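Local coordinates for IPT/TIG domain-containing protein (Bacteroides thetaiotaomicron, PDB 3TC9) that is of uncharacterised function but probably acts as an auxiliary nutrient-binding protein, pairing an immunoglobulin-like IPT/TIG domain with a six-bladed beta-propeller, at residues A139-F144 / H274-P279; D145-N150 / L210-G215; H151-G156 / D191-T196; I184-E189 / S214-I219. All blocks are in the same frame, centred on the assembly; numbering follows the deposited sequence.

How the contacts relate
All four contacts lie in the beta-propeller. Residues 139-156 supply the first segments of contacts 1, 2 and 3 in turn, and strands 141-145 and 151-156 are neighbours in one blade. The second segments of contacts 2 and 3 and both segments of contact 4 (184-219) belong to the next blade, whereas contact 1 reaches on to 274-279, two blades further. Contacts 2, 3 and 4 form a cluster, with centres about 6 to 9 Å apart, where the two adjacent blades face each other. Contact 1, which bridges the central channel, is about 10 Å from contact 3 and 15 to 16 Å from the others. Contacts 2 and 3 join neighbouring blades, while contact 4 ties parts of one blade.

Contact 1 (A139-F144 / H274-P279); sequences AVWLSF and HIQFHP. With EDO (1,2-ethanediol), chain U.
Trp-141 and His-274 lie on strands 141-145 and 273-277, which run in roughly the same sense, but their CA atoms, the nearest pair, are 11.0 Å apart, too far for sheet pairing, so side chains alone bridge the gap. With its CG anti to the backbone N (chi1 -156°), Trp-141 brings its six-membered ring edge first to His-274 (one of two conformers modelled), in a T-shaped stack with centroids 4.8 Å apart and planes at 83°. CZ3 of Trp-141 sits over the centre of the imidazole, and CH2 of Trp-141 lies 3.4 Å from ND1 of His-274. Gln-276 adds its amide, turned 53° from the indole, with OE1 of Gln-276 3.6 Å from CH2 of Trp-141. Strand 334-341 fixes both polar groups: His-274 NE2 bonds to Arg-335 O and Gln-276 OE1 accepts from Gly-337 N. Were Trp-141 cut back to an alanine, the imidazole face would probably lose its aromatic partner and a gap would open beside the Gln-276 amide. O2 of an ethanediol, probably from the crystallisation liquor, donates to Val-140 O at 2.6 Å. Innermost strands lining a central channel are typical of a beta-propeller; here side chains of two opposite blades meet across it.

Contact 2 (D145-N150 / L210-G215); sequences DPKNHN and LTRESG
Asp-145 OD1 accepts two hydrogen bonds, one from the guanidinium of Arg-212 and one from its own turn. Arg-212 NH2 donates to Asp-145 OD1 at 2.7 Å, almost straight at 177°, and the oxygen lies in the guanidinium plane. The second bond, from Arg-212 NH1 to Asp-145 OD2, is longer at 3.0 Å; it uses the syn lone pair of OD2 but is tilted from the guanidinium plane. The result is an end-on, two-nitrogen salt bridge whose flat groups are 31° apart. From above the carboxylate plane, Lys-147 N donates to Asp-145 OD1 at 2.9 Å, forming an Asx turn within the type I beta turn from Asp-145 to Asn-148. These bonds together fix the rotation of the carboxylate. Lys-147 also lays its aliphatic base over one face of the guanidinium, CG of Lys-147 being 3.5 Å from NH2 of Arg-212. A bend at chi2 (-75°) then carries the chain off, leaving the ammonium, NZ of Lys-147, 6.9 Å from Arg-212 NH2, which probably eases their mutual repulsion. Arg-212 NH2 has a further acceptor, Ala-190 O, in the turn before strand 192-197. The bridge thus ties the turn joining strands 141-145 and 151-156 of one blade to the turn that follows strand 205-211 in the next.

Contact 3 (H151-G156 / D191-T196); sequences HLYLVG and DSMIIT
Face-to-face packing of two adjacent propeller blades brings strand 151-156 against strand 192-197, each the second strand of its blade counted from the channel. Both run in the same general sense. The CA atoms stand 9.9 Å apart at Tyr-153 and Met-193 and close to 8.3 Å at Val-155 and Ile-195, as expected for separate sheets meeting through side chains. Met-193, present as selenomethionine, makes a Met-aromatic contact: its SE lies 4.5 Å from the centroid of the Tyr-153 ring and 22° off the ring normal, so it sits over the face, displaced toward the rim. CG of Tyr-153 is the ring atom nearest to SE of Met-193, at 4.2 Å. With both chi1 (162°) and chi2 (165°) extended, the chain of Met-193 carries its selenium straight out to the ring. Further along, Val-155 and Ile-195 pass alongside each other in opposite directions, with CG1 of Val-155 3.8 Å from CD1 of Ile-195. All four side chains are buried. Phe-216 meets Tyr-153 edge-to-face, while Val-181 and Ile-184 of the strand nearer the channel pack on Val-155. Such an apolar layer between twisted antiparallel sheets is the usual interface between blades of a beta-propeller.

Contact 4 (I184-E189 / S214-I219); sequences ICWTHE and SGFKVI
Trp-186 and Phe-216 account for nearly all of the surface buried here, and both are themselves buried. Their CA atoms are 11.5 Å apart, so the rings alone make the contact. CG of Trp-186 is anti to the carbonyl carbon (chi1 -57°), which swings the indole across toward Phe-216. Its six-membered ring points its edge at the face of Phe-216 in an offset T-shaped stack, with centroids 5.3 Å apart and planes at 89°. CZ3 of Trp-186 makes the closest approach, 3.4 Å from CE1 of Phe-216, just beyond the CE1-CZ side of the phenyl ring, while CH2 of Trp-186 lies over the face. Within this blade, a four-stranded antiparallel sheet, the pair joins innermost strand 181-186 to the turn between strands 205-211 and 219-224. Ser-214 shapes that turn, its OG accepting from Lys-217 N (3.2 Å) and Val-218 N (3.1 Å) in an ST motif. At the other end of the indole, Trp-186 NE1 donates to Ser-143 OG of the preceding blade. A leucine in place of Trp-186 would probably leave Ser-143 without this donor and the Phe-216 face without its edge partner.

Contact 1 (A139-F144 / H274-P279)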
loop_
_atom_site.group_PDB
_atom_site.type_symbol
_atom_site.label_atom_id
_atom_site.label_comp_id
_atom_site.label_asym_id
_atom_site.label_seq_id
_atom_site.Cartn_x
_atom_site.Cartn_y
_atom_site.Cartn_z
ATOM N N ALA B 139 7.940 -24.127 -15.774
ATOM C CA ALA B 139 7.342 -23.492 -14.594
ATOM C C ALA B 139 6.048 -22.857 -15.066
ATOM O O ALA B 139 5.979 -21.642 -15.287
ATOM C CB ALA B 139 8.297 -22.480 -13.970
ATOM N N VAL B 140 5.042 -23.725 -15.322
ATOM C CA VAL B 140 3.744 -23.346 -15.913
ATOM C C VAL B 140 2.769 -22.804 -14.863
ATOM O O VAL B 140 1.807 -22.121 -15.214
ATOM C CB VAL B 140 3.107 -24.496 -16.736
ATOM C CG1 VAL B 140 4.076 -25.013 -17.795
ATOM C CG2 VAL B 140 2.586 -25.647 -15.853
ATOM N N TRP B 141 3.020 -23.106 -13.583
ATOM C CA TRP B 141 2.145 -22.668 -12.507
ATOM C C TRP B 141 2.987 -22.471 -11.287
ATOM O O TRP B 141 3.773 -23.351 -10.946
ATOM C CB TRP B 141 1.012 -23.689 -12.265
ATOM C CG TRP B 141 -0.199 -23.097 -11.630
ATOM C CD1 TRP B 141 -0.477 -23.022 -10.296
ATOM C CD2 TRP B 141 -1.304 -22.470 -12.310
ATOM N NE1 TRP B 141 -1.701 -22.411 -10.102
ATOM C CE2 TRP B 141 -2.237 -22.087 -11.322
ATOM C CE3 TRP B 141 -1.632 -22.274 -13.670
ATOM C CZ2 TRP B 141 -3.444 -21.462 -11.643
ATOM C CZ3 TRP B 141 -2.834 -21.666 -13.987
ATOM C CH2 TRP B 141 -3.727 -21.267 -12.980
ATOM N N LEU B 142 2.908 -21.270 -10.695
ATOM C CA LEU B 142 3.694 -20.910 -9.517
ATOM C C LEU B 142 2.743 -20.695 -8.342
ATOM O O LEU B 142 1.705 -20.051 -8.519
ATOM C CB LEU B 142 4.542 -19.651 -9.798
ATOM C CG LEU B 142 5.735 -19.843 -10.735
ATOM C CD1 LEU B 142 6.207 -18.521 -11.321
ATOM C CD2 LEU B 142 6.895 -20.450 -10.003
ATOM N N SER B 143 3.068 -21.277 -7.158
ATOM C CA SER B 143 2.208 -21.189 -5.972
ATOM C C SER B 143 3.012 -21.265 -4.684
ATOM O O SER B 143 3.758 -22.230 -4.459
ATOM C CB SER B 143 1.166 -22.304 -5.994
ATOM O OG SER B 143 0.380 -22.313 -4.818
ATOM N N PHE B 144 2.846 -20.242 -3.836
ATOM C CA PHE B 144 3.473 -20.206 -2.522
ATOM C C PHE B 144 2.764 -21.167 -1.586
ATOM O O PHE B 144 1.564 -21.393 -1.718
ATOM C CB PHE B 144 3.419 -18.777 -1.931
ATOM C CG PHE B 144 4.554 -17.901 -2.371
ATOM C CD1 PHE B 144 5.849 -18.118 -1.895
ATOM C CD2 PHE B 144 4.347 -16.872 -3.292
ATOM C CE1 PHE B 144 6.912 -17.333 -2.336
ATOM C CE2 PHE B 144 5.413 -16.077 -3.729
ATOM C CZ PHE B 144 6.686 -16.317 -3.249
ATOM N N HIS B 274 -8.580 -22.723 -17.209
ATOM C CA HIS B 274 -8.347 -22.843 -15.782
ATOM C C HIS B 274 -9.259 -21.821 -15.071
ATOM O O HIS B 274 -9.819 -20.920 -15.712
ATOM C CB HIS B 274 -6.856 -22.735 -15.386
ATOM C CG HIS B 274 -6.174 -21.480 -15.813
ATOM N ND1 HIS B 274 -6.255 -20.327 -15.057
ATOM C CD2 HIS B 274 -5.394 -21.245 -16.888
ATOM C CE1 HIS B 274 -5.531 -19.428 -15.699
ATOM N NE2 HIS B 274 -5.005 -19.930 -16.813
ATOM N N ILE B 275 -9.471 -22.039 -13.764
ATOM C CA ILE B 275 -10.328 -21.251 -12.873
ATOM C C ILE B 275 -9.407 -20.641 -11.810
ATOM O O ILE B 275 -8.580 -21.347 -11.232
ATOM C CB ILE B 275 -11.452 -22.137 -12.236
ATOM C CG1 ILE B 275 -12.316 -22.844 -13.316
ATOM C CG2 ILE B 275 -12.319 -21.322 -11.230
ATOM C CD1 ILE B 275 -13.100 -24.099 -12.831
ATOM N N GLN B 276 -9.509 -19.340 -11.603
ATOM C CA GLN B 276 -8.727 -18.614 -10.633
ATOM C C GLN B 276 -9.640 -17.701 -9.857
ATOM O O GLN B 276 -10.239 -16.792 -10.437
ATOM C CB GLN B 276 -7.607 -17.835 -11.311
ATOM C CG GLN B 276 -6.569 -18.743 -11.943
ATOM C CD GLN B 276 -5.258 -18.076 -12.096
ATOM O OE1 GLN B 276 -4.798 -17.815 -13.209
ATOM N NE2 GLN B 276 -4.629 -17.801 -10.978
ATOM N N PHE B 277 -9.745 -17.951 -8.544
ATOM C CA PHE B 277 -10.584 -17.178 -7.643
ATOM C C PHE B 277 -9.930 -15.906 -7.186
ATOM O O PHE B 277 -8.752 -15.909 -6.805
ATOM C CB PHE B 277 -10.943 -17.988 -6.384
ATOM C CG PHE B 277 -12.103 -18.925 -6.538
ATOM C CD1 PHE B 277 -13.410 -18.447 -6.533
ATOM C CD2 PHE B 277 -11.899 -20.293 -6.653
ATOM C CE1 PHE B 277 -14.487 -19.324 -6.678
ATOM C CE2 PHE B 277 -12.975 -21.170 -6.802
ATOM C CZ PHE B 277 -14.259 -20.680 -6.814
ATOM N N HIS B 278 -10.749 -14.842 -7.093
ATOM C CA HIS B 278 -10.360 -13.573 -6.504
ATOM C C HIS B 278 -10.119 -13.841 -4.992
ATOM O O HIS B 278 -10.836 -14.685 -4.433
ATOM C CB HIS B 278 -11.486 -12.558 -6.758
ATOM C CG HIS B 278 -11.242 -11.198 -6.203
ATOM N ND1 HIS B 278 -11.520 -10.893 -4.887
ATOM C CD2 HIS B 278 -10.788 -10.087 -6.826
ATOM C CE1 HIS B 278 -11.180 -9.626 -4.742
ATOM N NE2 HIS B 278 -10.747 -9.098 -5.887
ATOM N N PRO B 279 -9.148 -13.154 -4.317
ATOM C CA PRO B 279 -8.879 -13.424 -2.877
ATOM C C PRO B 279 -10.092 -13.387 -1.918
ATOM O O PRO B 279 -10.067 -14.080 -0.885
ATOM C CB PRO B 279 -7.883 -12.331 -2.501
ATOM C CG PRO B 279 -7.203 -11.993 -3.782
ATOM C CD PRO B 279 -8.202 -12.150 -4.856
HETATM C C1 EDO U . -0.893 -24.170 -17.577
HETATM O O1 EDO U . -1.460 -24.750 -16.409
HETATM C C2 EDO U . -0.986 -22.663 -17.396
HETATM O O2 EDO U . 0.323 -22.085 -17.396
#

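Contact 2 (D145-N150 / L210-G215)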
loop_
_atom_site.group_PDB
_atom_site.type_symbol
_atom_site.label_atom_id
_atom_site.label_comp_id
_atom_site.label_asym_id
_atom_site.label_seq_id
_atom_site.Cartn_x
_atom_site.Cartn_y
_atom_site.Cartn_z
ATOM N N ASP B 145 3.492 -21.704 -0.618
ATOM C CA ASP B 145 2.884 -22.501 0.433
ATOM C C ASP B 145 2.149 -21.498 1.345
ATOM O O ASP B 145 2.792 -20.551 1.814
ATOM C CB ASP B 145 3.963 -23.301 1.188
ATOM C CG ASP B 145 3.491 -24.152 2.355
ATOM O OD1 ASP B 145 2.333 -23.967 2.811
ATOM O OD2 ASP B 145 4.294 -24.974 2.847
ATOM N N PRO B 146 0.806 -21.624 1.551
ATOM C CA PRO B 146 0.105 -20.643 2.401
ATOM C C PRO B 146 0.630 -20.590 3.843
ATOM O O PRO B 146 0.476 -19.552 4.488
ATOM C CB PRO B 146 -1.355 -21.131 2.366
ATOM C CG PRO B 146 -1.456 -21.963 1.124
ATOM C CD PRO B 146 -0.134 -22.648 1.046
ATOM N N LYS B 147 1.267 -21.680 4.334
ATOM C CA LYS B 147 1.801 -21.761 5.701
ATOM C C LYS B 147 3.292 -21.452 5.761
ATOM O O LYS B 147 3.871 -21.404 6.851
ATOM C CB LYS B 147 1.536 -23.149 6.306
ATOM C CG LYS B 147 0.063 -23.543 6.406
ATOM C CD LYS B 147 -0.655 -22.828 7.528
ATOM C CE LYS B 147 -2.027 -23.381 7.762
ATOM N NZ LYS B 147 -2.800 -22.442 8.588
ATOM N N ASN B 148 3.927 -21.263 4.602
ATOM C CA ASN B 148 5.352 -20.941 4.561
ATOM C C ASN B 148 5.659 -20.121 3.319
ATOM O O ASN B 148 5.826 -20.670 2.232
ATOM C CB ASN B 148 6.222 -22.199 4.624
ATOM C CG ASN B 148 7.672 -21.915 4.908
ATOM O OD1 ASN B 148 8.152 -20.774 4.842
ATOM N ND2 ASN B 148 8.402 -22.951 5.256
ATOM N N HIS B 149 5.768 -18.800 3.507
ATOM C CA HIS B 149 6.047 -17.859 2.444
ATOM C C HIS B 149 7.511 -17.954 1.942
ATOM O O HIS B 149 7.882 -17.262 0.975
ATOM C CB HIS B 149 5.692 -16.424 2.874
ATOM C CG HIS B 149 5.417 -15.537 1.700
ATOM N ND1 HIS B 149 4.385 -15.809 0.809
ATOM C CD2 HIS B 149 6.096 -14.457 1.264
ATOM C CE1 HIS B 149 4.468 -14.875 -0.123
ATOM N NE2 HIS B 149 5.482 -14.041 0.109
ATOM N N ASN B 150 8.327 -18.839 2.542
ATOM C CA ASN B 150 9.683 -19.046 2.036
ATOM C C ASN B 150 9.706 -20.167 1.027
ATOM O O ASN B 150 10.739 -20.386 0.395
ATOM C CB ASN B 150 10.691 -19.331 3.159
ATOM C CG ASN B 150 10.976 -18.126 4.019
ATOM O OD1 ASN B 150 10.995 -16.975 3.551
ATOM N ND2 ASN B 150 11.164 -18.369 5.302
ATOM N N LEU B 210 -0.997 -34.234 -2.423
ATOM C CA LEU B 210 0.331 -34.397 -1.830
ATOM C C LEU B 210 0.269 -33.884 -0.408
ATOM O O LEU B 210 0.079 -32.690 -0.180
ATOM C CB LEU B 210 1.444 -33.685 -2.634
ATOM C CG LEU B 210 1.853 -34.271 -3.989
ATOM C CD1 LEU B 210 2.799 -33.367 -4.683
ATOM C CD2 LEU B 210 2.566 -35.587 -3.841
ATOM N N THR B 211 0.370 -34.804 0.541
ATOM C CA THR B 211 0.312 -34.576 1.984
ATOM C C THR B 211 1.542 -33.761 2.492
ATOM O O THR B 211 2.674 -33.994 2.054
ATOM C CB THR B 211 0.172 -35.943 2.687
ATOM O OG1 THR B 211 0.481 -35.812 4.072
ATOM C CG2 THR B 211 1.039 -37.039 2.056
ATOM N N ARG B 212 1.292 -32.807 3.425
ATOM C CA ARG B 212 2.310 -31.944 4.056
ATOM C C ARG B 212 3.226 -32.779 4.973
ATOM O O ARG B 212 4.426 -32.502 5.076
ATOM C CB ARG B 212 1.633 -30.812 4.856
ATOM C CG ARG B 212 2.608 -29.863 5.559
ATOM C CD ARG B 212 1.901 -28.798 6.383
ATOM N NE ARG B 212 1.212 -27.817 5.542
ATOM C CZ ARG B 212 1.811 -26.808 4.921
ATOM N NH1 ARG B 212 3.120 -26.629 5.044
ATOM N NH2 ARG B 212 1.110 -25.978 4.166
ATOM N N GLU B 213 2.629 -33.807 5.616
ATOM C CA GLU B 213 3.244 -34.784 6.535
ATOM C C GLU B 213 4.454 -35.487 5.909
ATOM O O GLU B 213 5.377 -35.847 6.638
ATOM C CB GLU B 213 2.224 -35.856 6.988
ATOM C CG GLU B 213 0.863 -35.340 7.435
ATOM C CD GLU B 213 -0.320 -36.292 7.309
ATOM O OE1 GLU B 213 -0.164 -37.398 6.740
ATOM O OE2 GLU B 213 -1.422 -35.908 7.761
ATOM N N SER B 214 4.445 -35.695 4.581
ATOM C CA SER B 214 5.510 -36.358 3.825
ATOM C C SER B 214 6.462 -35.371 3.128
ATOM O O SER B 214 7.318 -35.790 2.339
ATOM C CB SER B 214 4.893 -37.270 2.776
ATOM O OG SER B 214 4.284 -36.521 1.736
ATOM N N GLY B 215 6.294 -34.081 3.408
ATOM C CA GLY B 215 7.076 -33.023 2.780
ATOM C C GLY B 215 6.661 -32.814 1.338
ATOM O O GLY B 215 7.462 -32.353 0.520
#

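Contact 3 (H151-G156 / D191-T196)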
loop_
_atom_site.group_PDB
_atom_site.type_symbol
_atom_site.label_atom_id
_atom_site.label_comp_id
_atom_site.label_asym_id
_atom_site.label_seq_id
_atom_site.Cartn_x
_atom_site.Cartn_y
_atom_site.Cartn_z
ATOM N N HIS B 151 8.582 -20.886 0.883
ATOM C CA HIS B 151 8.474 -22.029 -0.014
ATOM C C HIS B 151 7.577 -21.705 -1.201
ATOM O O HIS B 151 6.371 -21.507 -1.056
ATOM C CB HIS B 151 7.971 -23.269 0.755
ATOM C CG HIS B 151 8.977 -23.803 1.733
ATOM N ND1 HIS B 151 8.687 -24.879 2.558
ATOM C CD2 HIS B 151 10.245 -23.398 1.982
ATOM C CE1 HIS B 151 9.786 -25.103 3.251
ATOM N NE2 HIS B 151 10.740 -24.219 2.958
ATOM N N LEU B 152 8.192 -21.620 -2.381
ATOM C CA LEU B 152 7.505 -21.348 -3.635
ATOM C C LEU B 152 7.523 -22.625 -4.484
ATOM O O LEU B 152 8.590 -23.083 -4.895
ATOM C CB LEU B 152 8.162 -20.155 -4.368
ATOM C CG LEU B 152 7.625 -19.813 -5.787
ATOM C CD1 LEU B 152 6.127 -19.481 -5.755
ATOM C CD2 LEU B 152 8.428 -18.694 -6.391
ATOM N N TYR B 153 6.345 -23.200 -4.731
ATOM C CA TYR B 153 6.232 -24.413 -5.538
ATOM C C TYR B 153 5.914 -24.071 -6.982
ATOM O O TYR B 153 5.284 -23.037 -7.267
ATOM C CB TYR B 153 5.163 -25.362 -4.961
ATOM C CG TYR B 153 5.584 -25.987 -3.651
ATOM C CD1 TYR B 153 6.333 -27.159 -3.626
ATOM C CD2 TYR B 153 5.277 -25.381 -2.436
ATOM C CE1 TYR B 153 6.760 -27.719 -2.424
ATOM C CE2 TYR B 153 5.675 -25.946 -1.226
ATOM C CZ TYR B 153 6.407 -27.125 -1.225
ATOM O OH TYR B 153 6.809 -27.687 -0.041
ATOM N N LEU B 154 6.339 -24.954 -7.890
ATOM C CA LEU B 154 6.099 -24.824 -9.326
ATOM C C LEU B 154 5.823 -26.202 -9.927
ATOM O O LEU B 154 6.363 -27.196 -9.444
ATOM C CB LEU B 154 7.274 -24.112 -10.056
ATOM C CG LEU B 154 8.662 -24.822 -10.143
ATOM C CD1 LEU B 154 8.764 -25.754 -11.379
ATOM C CD2 LEU B 154 9.774 -23.810 -10.278
ATOM N N VAL B 155 5.012 -26.257 -10.993
ATOM C CA VAL B 155 4.734 -27.468 -11.761
ATOM C C VAL B 155 5.203 -27.159 -13.173
ATOM O O VAL B 155 5.172 -26.004 -13.571
ATOM C CB VAL B 155 3.273 -27.999 -11.687
ATOM C CG1 VAL B 155 2.957 -28.539 -10.297
ATOM C CG2 VAL B 155 2.249 -26.955 -12.124
ATOM N N GLY B 156 5.668 -28.168 -13.898
ATOM C CA GLY B 156 6.262 -27.951 -15.210
ATOM C C GLY B 156 5.804 -28.836 -16.335
ATOM O O GLY B 156 6.624 -29.183 -17.188
ATOM N N ASP B 191 -3.043 -28.561 4.558
ATOM C CA ASP B 191 -2.439 -29.830 4.978
ATOM C C ASP B 191 -2.081 -30.635 3.741
ATOM O O ASP B 191 -1.276 -31.562 3.823
ATOM C CB ASP B 191 -3.389 -30.632 5.883
ATOM N N SER B 192 -2.687 -30.275 2.585
ATOM C CA SER B 192 -2.484 -30.961 1.317
ATOM C C SER B 192 -2.356 -30.019 0.125
ATOM O O SER B 192 -2.974 -28.954 0.058
ATOM C CB SER B 192 -3.629 -31.926 1.061
ATOM O OG SER B 192 -3.741 -32.889 2.100
HETATM N N MSE B 193 -1.575 -30.463 -0.847
HETATM C CA MSE B 193 -1.362 -29.770 -2.101
HETATM C C MSE B 193 -2.052 -30.581 -3.212
HETATM O O MSE B 193 -1.798 -31.779 -3.361
HETATM C CB MSE B 193 0.147 -29.593 -2.336
HETATM C CG MSE B 193 0.524 -29.292 -3.766
HETATM SE SE MSE B 193 2.316 -28.623 -3.904
HETATM C CE MSE B 193 3.255 -30.162 -3.552
ATOM N N ILE B 194 -2.926 -29.933 -3.974
ATOM C CA ILE B 194 -3.634 -30.578 -5.074
ATOM C C ILE B 194 -2.867 -30.335 -6.372
ATOM O O ILE B 194 -2.686 -29.182 -6.767
ATOM C CB ILE B 194 -5.110 -30.122 -5.217
ATOM C CG1 ILE B 194 -5.848 -29.815 -3.865
ATOM C CG2 ILE B 194 -5.882 -30.992 -6.225
ATOM C CD1 ILE B 194 -6.283 -30.925 -3.058
ATOM N N ILE B 195 -2.455 -31.422 -7.036
ATOM C CA ILE B 195 -1.710 -31.411 -8.298
ATOM C C ILE B 195 -2.640 -31.975 -9.380
ATOM O O ILE B 195 -3.175 -33.073 -9.222
ATOM C CB ILE B 195 -0.390 -32.228 -8.104
ATOM C CG1 ILE B 195 0.596 -31.517 -7.144
ATOM C CG2 ILE B 195 0.286 -32.637 -9.402
ATOM C CD1 ILE B 195 0.962 -30.065 -7.462
ATOM N N THR B 196 -2.856 -31.205 -10.451
ATOM C CA THR B 196 -3.757 -31.558 -11.551
ATOM C C THR B 196 -2.980 -32.033 -12.790
ATOM O O THR B 196 -2.092 -31.316 -13.273
ATOM C CB THR B 196 -4.655 -30.370 -11.877
ATOM O OG1 THR B 196 -5.383 -30.037 -10.697
ATOM C CG2 THR B 196 -5.625 -30.667 -12.989
#

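Contact 4 (I184-E189 / S214-I219)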
loop_
_atom_site.group_PDB
_atom_site.type_symbol
_atom_site.label_atom_id
_atom_site.label_comp_id
_atom_site.label_asym_id
_atom_site.label_seq_id
_atom_site.Cartn_x
_atom_site.Cartn_y
_atom_site.Cartn_z
ATOM N N ILE B 184 -1.521 -26.141 -9.447
ATOM C CA ILE B 184 -1.318 -26.324 -8.015
ATOM C C ILE B 184 -2.348 -25.517 -7.291
ATOM O O ILE B 184 -2.492 -24.310 -7.550
ATOM C CB ILE B 184 0.092 -25.895 -7.483
ATOM C CG1 ILE B 184 1.246 -26.292 -8.369
ATOM C CG2 ILE B 184 0.312 -26.269 -5.989
ATOM C CD1 ILE B 184 2.282 -25.203 -8.466
ATOM N N CYS B 185 -3.015 -26.147 -6.336
ATOM C CA CYS B 185 -3.873 -25.442 -5.404
ATOM C C CYS B 185 -3.809 -26.162 -4.048
ATOM O O CYS B 185 -3.108 -27.173 -3.910
ATOM C CB CYS B 185 -5.299 -25.225 -5.909
ATOM S SG CYS B 185 -6.227 -26.738 -6.266
ATOM N N TRP B 186 -4.390 -25.548 -3.027
ATOM C CA TRP B 186 -4.261 -26.020 -1.660
ATOM C C TRP B 186 -5.601 -26.198 -1.013
ATOM O O TRP B 186 -6.544 -25.461 -1.320
ATOM C CB TRP B 186 -3.440 -25.000 -0.850
ATOM C CG TRP B 186 -2.079 -24.722 -1.431
ATOM C CD1 TRP B 186 -1.767 -23.835 -2.424
ATOM C CD2 TRP B 186 -0.851 -25.357 -1.061
ATOM N NE1 TRP B 186 -0.417 -23.877 -2.693
ATOM C CE2 TRP B 186 0.169 -24.808 -1.873
ATOM C CE3 TRP B 186 -0.514 -26.345 -0.123
ATOM C CZ2 TRP B 186 1.503 -25.213 -1.771
ATOM C CZ3 TRP B 186 0.809 -26.735 -0.022
ATOM C CH2 TRP B 186 1.801 -26.161 -0.828
ATOM N N THR B 187 -5.675 -27.148 -0.069
ATOM C CA THR B 187 -6.862 -27.366 0.751
ATOM C C THR B 187 -6.925 -26.177 1.701
ATOM O O THR B 187 -5.888 -25.542 1.963
ATOM C CB THR B 187 -6.791 -28.714 1.463
ATOM O OG1 THR B 187 -5.579 -28.758 2.215
ATOM C CG2 THR B 187 -6.858 -29.891 0.508
ATOM N N HIS B 188 -8.129 -25.836 2.178
ATOM C CA HIS B 188 -8.314 -24.679 3.049
ATOM C C HIS B 188 -7.348 -24.654 4.235
ATOM O O HIS B 188 -6.847 -23.578 4.570
ATOM C CB HIS B 188 -9.761 -24.552 3.540
ATOM C CG HIS B 188 -10.023 -23.224 4.195
ATOM N ND1 HIS B 188 -10.388 -23.140 5.527
ATOM C CD2 HIS B 188 -9.866 -21.962 3.711
ATOM C CE1 HIS B 188 -10.466 -21.846 5.804
ATOM N NE2 HIS B 188 -10.132 -21.097 4.754
ATOM N N GLU B 189 -7.064 -25.821 4.843
ATOM C CA GLU B 189 -6.162 -25.912 5.994
ATOM C C GLU B 189 -4.665 -25.992 5.561
ATOM O O GLU B 189 -3.776 -25.823 6.399
ATOM C CB GLU B 189 -6.553 -27.071 6.927
ATOM C CG GLU B 189 -6.333 -28.469 6.360
ATOM C CD GLU B 189 -7.249 -28.995 5.268
ATOM O OE1 GLU B 189 -8.341 -28.419 5.041
ATOM O OE2 GLU B 189 -6.862 -30.010 4.646
ATOM N N SER B 214 4.445 -35.695 4.581
ATOM C CA SER B 214 5.510 -36.358 3.825
ATOM C C SER B 214 6.462 -35.371 3.128
ATOM O O SER B 214 7.318 -35.790 2.339
ATOM C CB SER B 214 4.893 -37.270 2.776
ATOM O OG SER B 214 4.284 -36.521 1.736
ATOM N N GLY B 215 6.294 -34.081 3.408
ATOM C CA GLY B 215 7.076 -33.023 2.780
ATOM C C GLY B 215 6.661 -32.814 1.338
ATOM O O GLY B 215 7.462 -32.353 0.520
ATOM N N PHE B 216 5.387 -33.164 1.034
ATOM C CA PHE B 216 4.714 -33.099 -0.262
ATOM C C PHE B 216 5.368 -34.065 -1.278
ATOM O O PHE B 216 5.393 -33.779 -2.476
ATOM C CB PHE B 216 4.648 -31.648 -0.789
ATOM C CG PHE B 216 3.991 -30.674 0.165
ATOM C CD1 PHE B 216 2.605 -30.606 0.273
ATOM C CD2 PHE B 216 4.759 -29.853 0.984
ATOM C CE1 PHE B 216 2.001 -29.729 1.176
ATOM C CE2 PHE B 216 4.154 -28.973 1.887
ATOM C CZ PHE B 216 2.781 -28.909 1.967
ATOM N N LYS B 217 5.827 -35.243 -0.810
ATOM C CA LYS B 217 6.484 -36.222 -1.688
ATOM C C LYS B 217 5.638 -37.514 -1.911
ATOM O O LYS B 217 5.798 -38.132 -2.971
ATOM C CB LYS B 217 7.899 -36.568 -1.175
ATOM C CG LYS B 217 8.865 -35.379 -1.240
ATOM C CD LYS B 217 10.265 -35.798 -1.652
ATOM C CE LYS B 217 11.324 -35.392 -0.655
ATOM N NZ LYS B 217 11.296 -36.232 0.572
ATOM N N VAL B 218 4.741 -37.898 -0.951
ATOM C CA VAL B 218 3.855 -39.072 -1.079
ATOM C C VAL B 218 2.536 -38.615 -1.751
ATOM O O VAL B 218 1.893 -37.682 -1.270
ATOM C CB VAL B 218 3.618 -39.795 0.276
ATOM C CG1 VAL B 218 2.561 -40.900 0.163
ATOM C CG2 VAL B 218 4.922 -40.358 0.827
ATOM N N ILE B 219 2.159 -39.274 -2.864
ATOM C CA ILE B 219 0.973 -38.969 -3.670
ATOM C C ILE B 219 -0.191 -39.924 -3.406
ATOM O O ILE B 219 0.002 -41.089 -3.038
ATOM C CB ILE B 219 1.365 -38.996 -5.174
ATOM C CG1 ILE B 219 0.498 -38.085 -6.033
ATOM C CG2 ILE B 219 1.536 -40.431 -5.762
ATOM C CD1 ILE B 219 1.205 -37.569 -7.223
#